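Local coordinates for phosphoheptose isomerase (Neisseria gonorrhoeae, PDB 5I01), which isomerises sedoheptulose 7-phosphate to D-glycero-D-manno-heptose 7-phosphate, the first step of the heptose pathway that supplies gonococcal lipooligosaccharide synthesis, at residues A36-M39 / L40-L43; E132-K135 / A136-R140; A174-Q177 / E178-L182; L182-H185 / A186-C190. The protein carries 1 engineered substitution. All blocks are in the same frame, centred on the assembly; numbering follows the deposited sequence.

Contact 1 of 4, residues A36-M39 / L40-L43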
loop_
_atom_site.group_PDB
_atom_site.type_symbol
_atom_site.label_atom_id
_atom_site.label_comp_id
_atom_site.label_asym_id
_atom_site.label_seq_id
_atom_site.Cartn_x
_atom_site.Cartn_y
_atom_site.Cartn_z
ATOM N N ALA A 36 -5.167 -18.838 -18.648
ATOM C CA ALA A 36 -6.505 -18.280 -18.533
ATOM C C ALA A 36 -7.560 -19.360 -18.253
ATOM O O ALA A 36 -8.440 -19.170 -17.403
ATOM C CB ALA A 36 -6.851 -17.514 -19.800
ATOM N N GLU A 37 -7.470 -20.479 -18.976
ATOM C CA GLU A 37 -8.365 -21.629 -18.765
ATOM C C GLU A 37 -8.297 -22.105 -17.319
ATOM O O GLU A 37 -9.329 -22.327 -16.688
ATOM C CB GLU A 37 -8.030 -22.787 -19.730
ATOM C CG GLU A 37 -8.552 -22.573 -21.154
ATOM C CD GLU A 37 -8.095 -23.623 -22.177
ATOM O OE1 GLU A 37 -7.123 -24.376 -21.918
ATOM O OE2 GLU A 37 -8.716 -23.687 -23.268
ATOM N N LEU A 38 -7.077 -22.233 -16.799
ATOM C CA LEU A 38 -6.855 -22.609 -15.400
ATOM C C LEU A 38 -7.486 -21.636 -14.389
ATOM O O LEU A 38 -8.029 -22.066 -13.374
ATOM C CB LEU A 38 -5.355 -22.738 -15.121
ATOM C CG LEU A 38 -4.962 -23.122 -13.694
ATOM C CD1 LEU A 38 -5.691 -24.382 -13.246
ATOM C CD2 LEU A 38 -3.457 -23.300 -13.600
ATOM N N MET A 39 -7.399 -20.337 -14.662
ATOM C CA MET A 39 -8.033 -19.326 -13.803
ATOM C C MET A 39 -9.577 -19.360 -13.879
ATOM O O MET A 39 -10.240 -19.144 -12.868
ATOM C CB MET A 39 -7.493 -17.917 -14.115
ATOM C CG MET A 39 -6.079 -17.672 -13.603
ATOM S SD MET A 39 -5.509 -15.965 -13.789
ATOM C CE MET A 39 -5.353 -15.907 -15.562
ATOM N N LEU A 40 -10.131 -19.632 -15.063
ATOM C CA LEU A 40 -11.582 -19.825 -15.243
ATOM C C LEU A 40 -12.134 -21.031 -14.489
ATOM O O LEU A 40 -13.216 -20.954 -13.916
ATOM C CB LEU A 40 -11.926 -20.000 -16.721
ATOM C CG LEU A 40 -11.840 -18.746 -17.584
ATOM C CD1 LEU A 40 -11.657 -19.141 -19.049
ATOM C CD2 LEU A 40 -13.062 -17.852 -17.377
ATOM N N GLN A 41 -11.404 -22.142 -14.534
ATOM C CA GLN A 41 -11.743 -23.362 -13.785
ATOM C C GLN A 41 -11.751 -23.094 -12.273
ATOM O O GLN A 41 -12.682 -23.497 -11.565
ATOM C CB GLN A 41 -10.732 -24.469 -14.123
ATOM C CG GLN A 41 -10.955 -25.824 -13.460
ATOM C CD GLN A 41 -9.733 -26.743 -13.566
ATOM O OE1 GLN A 41 -8.609 -26.375 -13.179
ATOM N NE2 GLN A 41 -9.949 -27.953 -14.078
ATOM N N CYS A 42 -10.706 -22.419 -11.797
ATOM C CA CYS A 42 -10.571 -22.072 -10.380
ATOM C C CYS A 42 -11.693 -21.162 -9.889
ATOM O O CYS A 42 -12.292 -21.431 -8.852
ATOM C CB CYS A 42 -9.212 -21.416 -10.123
ATOM S SG CYS A 42 -9.106 -20.442 -8.608
ATOM N N LEU A 43 -11.968 -20.098 -10.639
ATOM C CA LEU A 43 -13.021 -19.127 -10.299
ATOM C C LEU A 43 -14.410 -19.749 -10.296
ATOM O O LEU A 43 -15.179 -19.520 -9.373
ATOM C CB LEU A 43 -13.011 -17.942 -11.273
ATOM C CG LEU A 43 -11.821 -16.978 -11.178
ATOM C CD1 LEU A 43 -11.753 -16.098 -12.422
ATOM C CD2 LEU A 43 -11.894 -16.124 -9.919
#

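Contact 2 of 4, residues E132-K135 / A136-R140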
loop_
_atom_site.group_PDB
_atom_site.type_symbol
_atom_site.label_atom_id
_atom_site.label_comp_id
_atom_site.label_asym_id
_atom_site.label_seq_id
_atom_site.Cartn_x
_atom_site.Cartn_y
_atom_site.Cartn_z
ATOM N N GLU A 132 9.765 -19.537 -2.504
ATOM C CA GLU A 132 9.152 -20.021 -1.256
ATOM C C GLU A 132 7.614 -20.016 -1.332
ATOM O O GLU A 132 6.964 -20.916 -0.780
ATOM C CB GLU A 132 9.659 -19.236 -0.030
ATOM C CG GLU A 132 11.003 -19.715 0.515
ATOM C CD GLU A 132 10.891 -20.983 1.373
ATOM O OE1 GLU A 132 10.215 -20.955 2.435
ATOM O OE2 GLU A 132 11.490 -22.016 1.002
ATOM N N ALA A 133 7.047 -19.022 -2.026
ATOM C CA ALA A 133 5.595 -18.968 -2.279
ATOM C C ALA A 133 5.081 -20.141 -3.127
ATOM O O ALA A 133 3.995 -20.652 -2.872
ATOM C CB ALA A 133 5.207 -17.647 -2.928
ATOM N N VAL A 134 5.857 -20.547 -4.136
ATOM C CA VAL A 134 5.532 -21.715 -4.971
ATOM C C VAL A 134 5.471 -23.007 -4.132
ATOM O O VAL A 134 4.530 -23.809 -4.271
ATOM C CB VAL A 134 6.529 -21.861 -6.149
ATOM C CG1 VAL A 134 6.348 -23.190 -6.882
ATOM C CG2 VAL A 134 6.361 -20.703 -7.127
ATOM N N LYS A 135 6.462 -23.202 -3.260
ATOM C CA LYS A 135 6.435 -24.335 -2.327
ATOM C C LYS A 135 5.136 -24.357 -1.520
ATOM O O LYS A 135 4.418 -25.362 -1.527
ATOM C CB LYS A 135 7.654 -24.330 -1.396
ATOM C CG LYS A 135 8.915 -24.859 -2.063
ATOM C CD LYS A 135 10.177 -24.459 -1.307
ATOM C CE LYS A 135 11.443 -24.890 -2.035
ATOM N NZ LYS A 135 12.599 -24.037 -1.655
ATOM N N ALA A 136 4.817 -23.243 -0.866
ATOM C CA ALA A 136 3.615 -23.162 -0.031
ATOM C C ALA A 136 2.338 -23.436 -0.812
ATOM O O ALA A 136 1.432 -24.083 -0.291
ATOM C CB ALA A 136 3.525 -21.812 0.644
ATOM N N ALA A 137 2.276 -22.939 -2.049
ATOM C CA ALA A 137 1.155 -23.204 -2.944
ATOM C C ALA A 137 1.059 -24.696 -3.287
ATOM O O ALA A 137 -0.046 -25.263 -3.321
ATOM C CB ALA A 137 1.282 -22.379 -4.212
ATOM N N HIS A 138 2.205 -25.333 -3.535
ATOM C CA HIS A 138 2.202 -26.774 -3.798
ATOM C C HIS A 138 1.734 -27.559 -2.570
ATOM O O HIS A 138 0.826 -28.382 -2.690
ATOM C CB HIS A 138 3.555 -27.270 -4.322
ATOM C CG HIS A 138 3.785 -26.958 -5.772
ATOM N ND1 HIS A 138 5.045 -26.799 -6.310
ATOM C CD2 HIS A 138 2.914 -26.765 -6.793
ATOM C CE1 HIS A 138 4.942 -26.526 -7.598
ATOM N NE2 HIS A 138 3.660 -26.505 -7.918
ATOM N N GLU A 139 2.302 -27.263 -1.399
ATOM C CA GLU A 139 1.867 -27.874 -0.124
ATOM C C GLU A 139 0.367 -27.682 0.179
ATOM O O GLU A 139 -0.243 -28.557 0.795
ATOM C CB GLU A 139 2.741 -27.386 1.055
ATOM C CG GLU A 139 4.124 -28.050 1.094
ATOM C CD GLU A 139 5.227 -27.241 1.798
ATOM O OE1 GLU A 139 5.086 -26.005 1.983
ATOM O OE2 GLU A 139 6.269 -27.853 2.153
ATOM N N ARG A 140 -0.225 -26.571 -0.277
ATOM C CA ARG A 140 -1.682 -26.367 -0.168
ATOM C C ARG A 140 -2.539 -26.943 -1.291
ATOM O O ARG A 140 -3.744 -26.695 -1.303
ATOM C CB ARG A 140 -2.031 -24.873 -0.043
ATOM C CG ARG A 140 -1.920 -24.306 1.349
ATOM C CD ARG A 140 -2.831 -24.982 2.368
ATOM N NE ARG A 140 -2.271 -24.739 3.687
ATOM C CZ ARG A 140 -2.411 -23.612 4.373
ATOM N NH1 ARG A 140 -3.142 -22.605 3.896
ATOM N NH2 ARG A 140 -1.826 -23.496 5.558
#

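Contact 3 of 4, residues A174-Q177 / E178-L182. With ZN (zinc ion), chain H.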
loop_
_atom_site.group_PDB
_atom_site.type_symbol
_atom_site.label_atom_id
_atom_site.label_comp_id
_atom_site.label_asym_id
_atom_site.label_seq_id
_atom_site.Cartn_x
_atom_site.Cartn_y
_atom_site.Cartn_z
ATOM N N ALA A 174 13.356 -4.743 -18.155
ATOM C CA ALA A 174 12.371 -3.796 -18.655
ATOM C C ALA A 174 11.485 -4.397 -19.757
ATOM O O ALA A 174 10.273 -4.244 -19.723
ATOM C CB ALA A 174 13.058 -2.526 -19.141
ATOM N N ARG A 175 12.077 -5.113 -20.706
ATOM C CA ARG A 175 11.293 -5.757 -21.774
ATOM C C ARG A 175 10.419 -6.899 -21.239
ATOM O O ARG A 175 9.320 -7.131 -21.737
ATOM C CB ARG A 175 12.216 -6.295 -22.866
ATOM C CG ARG A 175 13.100 -5.239 -23.518
ATOM C CD ARG A 175 12.302 -4.265 -24.351
ATOM N NE ARG A 175 11.814 -3.121 -23.599
ATOM C CZ ARG A 175 12.540 -2.061 -23.234
ATOM N NH1 ARG A 175 11.960 -1.071 -22.557
ATOM N NH2 ARG A 175 13.832 -1.965 -23.530
ATOM N N ILE A 176 10.906 -7.603 -20.223
ATOM C CA ILE A 176 10.158 -8.703 -19.614
ATOM C C ILE A 176 8.909 -8.179 -18.887
ATOM O O ILE A 176 7.824 -8.716 -19.090
ATOM C CB ILE A 176 11.045 -9.538 -18.664
ATOM C CG1 ILE A 176 12.170 -10.220 -19.452
ATOM C CG2 ILE A 176 10.223 -10.600 -17.947
ATOM C CD1 ILE A 176 13.408 -10.481 -18.630
ATOM N N GLN A 177 9.064 -7.143 -18.061
ATOM C CA GLN A 177 7.918 -6.496 -17.392
ATOM C C GLN A 177 6.848 -6.063 -18.393
ATOM O O GLN A 177 5.672 -6.309 -18.179
ATOM C CB GLN A 177 8.358 -5.286 -16.550
ATOM C CG GLN A 177 8.937 -5.658 -15.190
ATOM C CD GLN A 177 9.800 -4.561 -14.540
ATOM O OE1 GLN A 177 9.912 -3.427 -15.036
ATOM N NE2 GLN A 177 10.424 -4.910 -13.413
ATOM N N GLU A 178 7.270 -5.440 -19.492
ATOM C CA GLU A 178 6.350 -4.927 -20.516
ATOM C C GLU A 178 5.549 -6.030 -21.205
ATOM O O GLU A 178 4.375 -5.829 -21.517
ATOM C CB GLU A 178 7.112 -4.118 -21.554
ATOM C CG GLU A 178 7.675 -2.819 -20.997
ATOM C CD GLU A 178 8.829 -2.256 -21.815
ATOM O OE1 GLU A 178 9.043 -2.711 -22.970
ATOM O OE2 GLU A 178 9.535 -1.350 -21.292
ATOM N N ASN A 179 6.192 -7.175 -21.455
ATOM C CA ASN A 179 5.503 -8.374 -21.953
ATOM C C ASN A 179 4.578 -8.985 -20.876
ATOM O O ASN A 179 3.497 -9.478 -21.190
ATOM C CB ASN A 179 6.504 -9.433 -22.466
ATOM C CG ASN A 179 7.076 -9.090 -23.824
ATOM O OD1 ASN A 179 6.807 -9.765 -24.820
ATOM N ND2 ASN A 179 7.858 -8.027 -23.878
ATOM N N HIS A 180 5.003 -8.960 -19.618
ATOM C CA HIS A 180 4.179 -9.471 -18.532
ATOM C C HIS A 180 2.811 -8.778 -18.439
ATOM O O HIS A 180 1.785 -9.447 -18.247
ATOM C CB HIS A 180 4.909 -9.366 -17.184
ATOM C CG HIS A 180 5.934 -10.432 -16.953
ATOM N ND1 HIS A 180 6.812 -10.394 -15.891
ATOM C CD2 HIS A 180 6.213 -11.569 -17.631
ATOM C CE1 HIS A 180 7.589 -11.460 -15.927
ATOM N NE2 HIS A 180 7.249 -12.184 -16.978
ATOM N N ILE A 181 2.797 -7.453 -18.569
ATOM C CA ILE A 181 1.545 -6.706 -18.444
ATOM C C ILE A 181 0.627 -6.951 -19.645
ATOM O O ILE A 181 -0.585 -7.014 -19.480
ATOM C CB ILE A 181 1.763 -5.191 -18.151
ATOM C CG1 ILE A 181 0.480 -4.560 -17.620
ATOM C CG2 ILE A 181 2.252 -4.415 -19.364
ATOM C CD1 ILE A 181 0.076 -5.106 -16.259
ATOM N N LEU A 182 1.210 -7.098 -20.838
ATOM C CA LEU A 182 0.467 -7.545 -22.007
ATOM C C LEU A 182 -0.186 -8.904 -21.724
ATOM O O LEU A 182 -1.387 -9.066 -21.945
ATOM C CB LEU A 182 1.375 -7.623 -23.251
ATOM C CG LEU A 182 0.825 -8.336 -24.500
ATOM C CD1 LEU A 182 -0.489 -7.714 -24.949
ATOM C CD2 LEU A 182 1.831 -8.321 -25.636
HETATM ZN ZN ZN H . 10.491 -1.572 -14.540
#

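Contact 4 of 4, residues L182-H185 / A186-C190. With ZN (zinc ion), chain E.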
loop_
_atom_site.group_PDB
_atom_site.type_symbol
_atom_site.label_atom_id
_atom_site.label_comp_id
_atom_site.label_asym_id
_atom_site.label_seq_id
_atom_site.Cartn_x
_atom_site.Cartn_y
_atom_site.Cartn_z
ATOM N N LEU A 182 1.210 -7.098 -20.838
ATOM C CA LEU A 182 0.467 -7.545 -22.007
ATOM C C LEU A 182 -0.186 -8.904 -21.724
ATOM O O LEU A 182 -1.387 -9.066 -21.945
ATOM C CB LEU A 182 1.375 -7.623 -23.251
ATOM C CG LEU A 182 0.825 -8.336 -24.500
ATOM C CD1 LEU A 182 -0.489 -7.714 -24.949
ATOM C CD2 LEU A 182 1.831 -8.321 -25.636
ATOM N N LEU A 183 0.612 -9.862 -21.242
ATOM C CA LEU A 183 0.119 -11.205 -20.910
ATOM C C LEU A 183 -1.056 -11.167 -19.926
ATOM O O LEU A 183 -2.066 -11.827 -20.141
ATOM C CB LEU A 183 1.245 -12.096 -20.354
ATOM C CG LEU A 183 2.308 -12.577 -21.343
ATOM C CD1 LEU A 183 3.416 -13.324 -20.622
ATOM C CD2 LEU A 183 1.704 -13.474 -22.405
ATOM N N ILE A 184 -0.918 -10.376 -18.868
ATOM C CA ILE A 184 -1.991 -10.170 -17.891
ATOM C C ILE A 184 -3.268 -9.658 -18.544
ATOM O O ILE A 184 -4.347 -10.171 -18.267
ATOM C CB ILE A 184 -1.531 -9.222 -16.755
ATOM C CG1 ILE A 184 -0.622 -10.009 -15.801
ATOM C CG2 ILE A 184 -2.715 -8.601 -16.010
ATOM C CD1 ILE A 184 0.157 -9.167 -14.818
ATOM N N HIS A 185 -3.133 -8.643 -19.393
ATOM C CA HIS A 185 -4.272 -8.050 -20.099
ATOM C C HIS A 185 -4.984 -9.046 -20.992
ATOM O O HIS A 185 -6.207 -9.078 -21.022
ATOM C CB HIS A 185 -3.842 -6.820 -20.907
ATOM C CG HIS A 185 -3.655 -5.598 -20.069
ATOM N ND1 HIS A 185 -2.813 -4.566 -20.423
ATOM C CD2 HIS A 185 -4.200 -5.246 -18.879
ATOM C CE1 HIS A 185 -2.862 -3.625 -19.496
ATOM N NE2 HIS A 185 -3.695 -4.014 -18.546
ATOM N N ALA A 186 -4.207 -9.848 -21.715
ATOM C CA ALA A 186 -4.742 -10.896 -22.577
ATOM C C ALA A 186 -5.478 -11.986 -21.780
ATOM O O ALA A 186 -6.491 -12.500 -22.247
ATOM C CB ALA A 186 -3.625 -11.507 -23.410
ATOM N N MET A 187 -4.966 -12.320 -20.590
ATOM C CA MET A 187 -5.609 -13.283 -19.682
ATOM C C MET A 187 -6.938 -12.751 -19.118
ATOM O O MET A 187 -7.947 -13.465 -19.133
ATOM C CB MET A 187 -4.671 -13.674 -18.519
ATOM C CG MET A 187 -3.561 -14.646 -18.895
ATOM S SD MET A 187 -2.580 -15.303 -17.509
ATOM C CE MET A 187 -1.700 -13.873 -16.882
ATOM N N CYS A 188 -6.931 -11.513 -18.620
ATOM C CA CYS A 188 -8.156 -10.856 -18.118
ATOM C C CYS A 188 -9.255 -10.736 -19.167
ATOM O O CYS A 188 -10.426 -10.888 -18.845
ATOM C CB CYS A 188 -7.862 -9.447 -17.594
ATOM S SG CYS A 188 -6.752 -9.420 -16.183
ATOM N N ASP A 189 -8.881 -10.430 -20.407
ATOM C CA ASP A 189 -9.845 -10.362 -21.499
ATOM C C ASP A 189 -10.401 -11.747 -21.866
ATOM O O ASP A 189 -11.579 -11.853 -22.215
ATOM C CB ASP A 189 -9.247 -9.666 -22.727
ATOM C CG ASP A 189 -10.301 -9.310 -23.774
ATOM O OD1 ASP A 189 -11.279 -8.598 -23.449
ATOM O OD2 ASP A 189 -10.125 -9.729 -24.939
ATOM N N CYS A 190 -9.576 -12.792 -21.797
ATOM C CA CYS A 190 -10.060 -14.162 -22.029
ATOM C C CYS A 190 -11.065 -14.624 -20.972
ATOM O O CYS A 190 -11.999 -15.363 -21.285
ATOM C CB CYS A 190 -8.907 -15.162 -22.084
ATOM S SG CYS A 190 -7.955 -15.045 -23.596
HETATM ZN ZN ZN E . -4.697 -2.663 -17.106
#

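Contact 1 of 4, residues A36-M39 / L40-L43
Leu40 N donates to Ala36 O at 2.9 Å, the first of four successive i to i+4 bonds that make residues 36-43 a regular stretch of alpha helix. Gln41 N repeats the step to Glu37 O, and Cys42 N to Leu38 O. The last of the four runs from Leu43 N to Met39 O at 3.0 Å with an N-H...O angle of 163°. No side chain takes part in this bonding; all of it is backbone.

Around these carbonyls the leucines pack as carbon. Both Leu40 and Leu43 have CG beside their own backbone N, anti to the carbonyl carbon (chi1 -73° in Leu40), which lays the branch back along the helix over the carbonyl four residues earlier. Leu43 CG sits 3.2 Å from Met39 O, and Leu40 CG lies 3.4 Å from Ala36 O. Leu38 and Gln41 behave differently: each swings CG to the side of its carbonyl carbon, and the two chains cross so that Leu38 CD1 meets the Gln41 amide at OE1, 3.5 Å away. That meeting is van der Waals in kind, on the more open flank of the helix.

Helix 29-44 lies between two neighbours. Ala36, Met39 and Leu40 rest against helix 173-193, touching Cys190, Met187 and Ile191 among them, while Leu38 and Met39 reach strand 143-149 at Ile145. Met39 thus fills the seam between helix and sheet, and on the outer side Glu37 packs on Leu6 of a second subunit.

Contact 2 of 4, residues E132-K135 / A136-R140
Val134 turns CG1 anti to its own N (chi1 170°), and His138, one turn later, places its ring beside its own N (chi1 -78°), so the two side chains run alongside each other in the same direction. Val134 CG1 comes to 3.7 Å from His138 CE1, with ND1 of the same ring only slightly farther. They sit on helix 128-139, the connecting helix of the beta-alpha-beta unit between strands 117-122 and 143-149 in the parallel-sheet SIS fold.

The methyl covers the CE1 and ND1 side of the imidazole, while NE2 is hydrogen-bonded to Asp163 OD2. Between them, packing and bond would limit the ring's rotation. The neighbouring flank of the helix meets the sheet through small groups: Ala133 and Ala137 both touch Leu118, and Ala137 also reaches Val144, which His138 touches as well. Ala136, farther round the helix, packs on Val108 and Arg109 of helix 105-111.

On the solvent side the chains are longer. Lys135 extends beyond CG and returns toward the preceding turn, where NZ makes a long salt bridge of 3.5 Å to Glu132 OE2. Glu139 is extended too, and its CG passes 3.8 Å from Lys135 O.

Arg140 is the first residue to leave helical backbone angles. Its N still bonds Ala136 O at 3.0 Å, and its NH1 goes to the carbonyls of Arg109 and Gly112. One residue earlier, Glu139 N donates to Lys135 O at 2.8 Å with an almost straight N-H...O angle of 175°.

Contact 3 of 4, residues A174-Q177 / E178-L182
Arg175 and Glu178 form a side-on, two-nitrogen salt bridge along one flank of the helix. The arginine chain bends at chi2 and chi3, so the guanidinium turns back beside the glutamate: Arg175 NE meets Glu178 OE1 at 2.9 Å, and Arg175 NH1 meets Glu178 OE2 at 2.7 Å on the syn side of the carboxylate. The two planes are 38° apart, with OE1 approached from above the carboxylate plane. NH2 has a second carboxylate, Glu16 OE1, and Glu178 OE1 also accepts from Ser17 OG.

Among the other polar bonds, Arg175 O takes two hydrogens from one residue. Asn179 N and Asn179 ND2 reach it from opposite faces of its plane, Asn179 ND2 lying 2.7 Å from Arg175 O.

All this lies on helix 173-193, which in this SIS-family tetramer carries zinc ligands to the subunit boundary. Gln177 OE1 binds a zinc ion at 2.0 Å, and His63, Glu67 and His185 of a second subunit complete the site.

The nonpolar contact is a CH-pi one: Ile176 CG2 stands over the His180 ring, 3.7 Å from its centroid. His180 NE2 is hydrogen-bonded to Thr148 O, which holds the ring from its far end.

Contact 4 of 4, residues L182-H185 / A186-C190
His185 O accepts from Asp189 N at 3.1 Å, and its imidazole turns outward to a zinc ion, which NE2 binds at 2.2 Å. His63 and Glu67 of the same chain join it on the metal, with Gln177 of a second subunit as the fourth ligand. The opposite ring nitrogen, ND1, is hydrogen-bonded to Glu178 OE2 of that subunit, so imidazole rotation is fixed at both ends.

Behind the ligand runs helix 173-193, the last helix of this SIS-family chain, and its backbone continues with Cys188 N to Ile184 O at 2.9 Å. Ile184 divides its branches between two neighbours one turn on. CG1, anti to the carbonyl carbon, faces Met187 CE at 4.2 Å, the methionine being bent at chi3 (-67°) so that its methyl folds back across the isoleucine. CG2 lies 4.1 Å from Cys188 SG.

Farther out, Ile184 and Cys188 pack on Phe64 of helix 56-69, which also carries the two same-chain zinc ligands. Met187 packs on Thr32 and Ala35 of helix 29-44. Asp189 OD2 forms a salt bridge to Arg9 NH1 of the second subunit and accepts a hydrogen bond from His13 NE2 there.

In the fold
Contacts 3 and 4 are the buried pair: they share Leu182 on helix 173-193, have centres 12 Å apart, and both touch the second subunit. Their chemistry is metal ligation and charge: each gives a ligand to a different zinc ion, and each ion's site is completed with the help of the second subunit. Contacts 1 and 2 are only partly buried, and lie on other helices. Contact 1 joins contact 4 directly, Met39 CE lying 3.4 Å from Met187 SD, so an apolar seam backs the metal-bearing helix. Contact 2 stands apart, on the opposite side of the chain's centre from contacts 3 and 4, its alanines facing inward and Lys135 and Glu139 toward solvent.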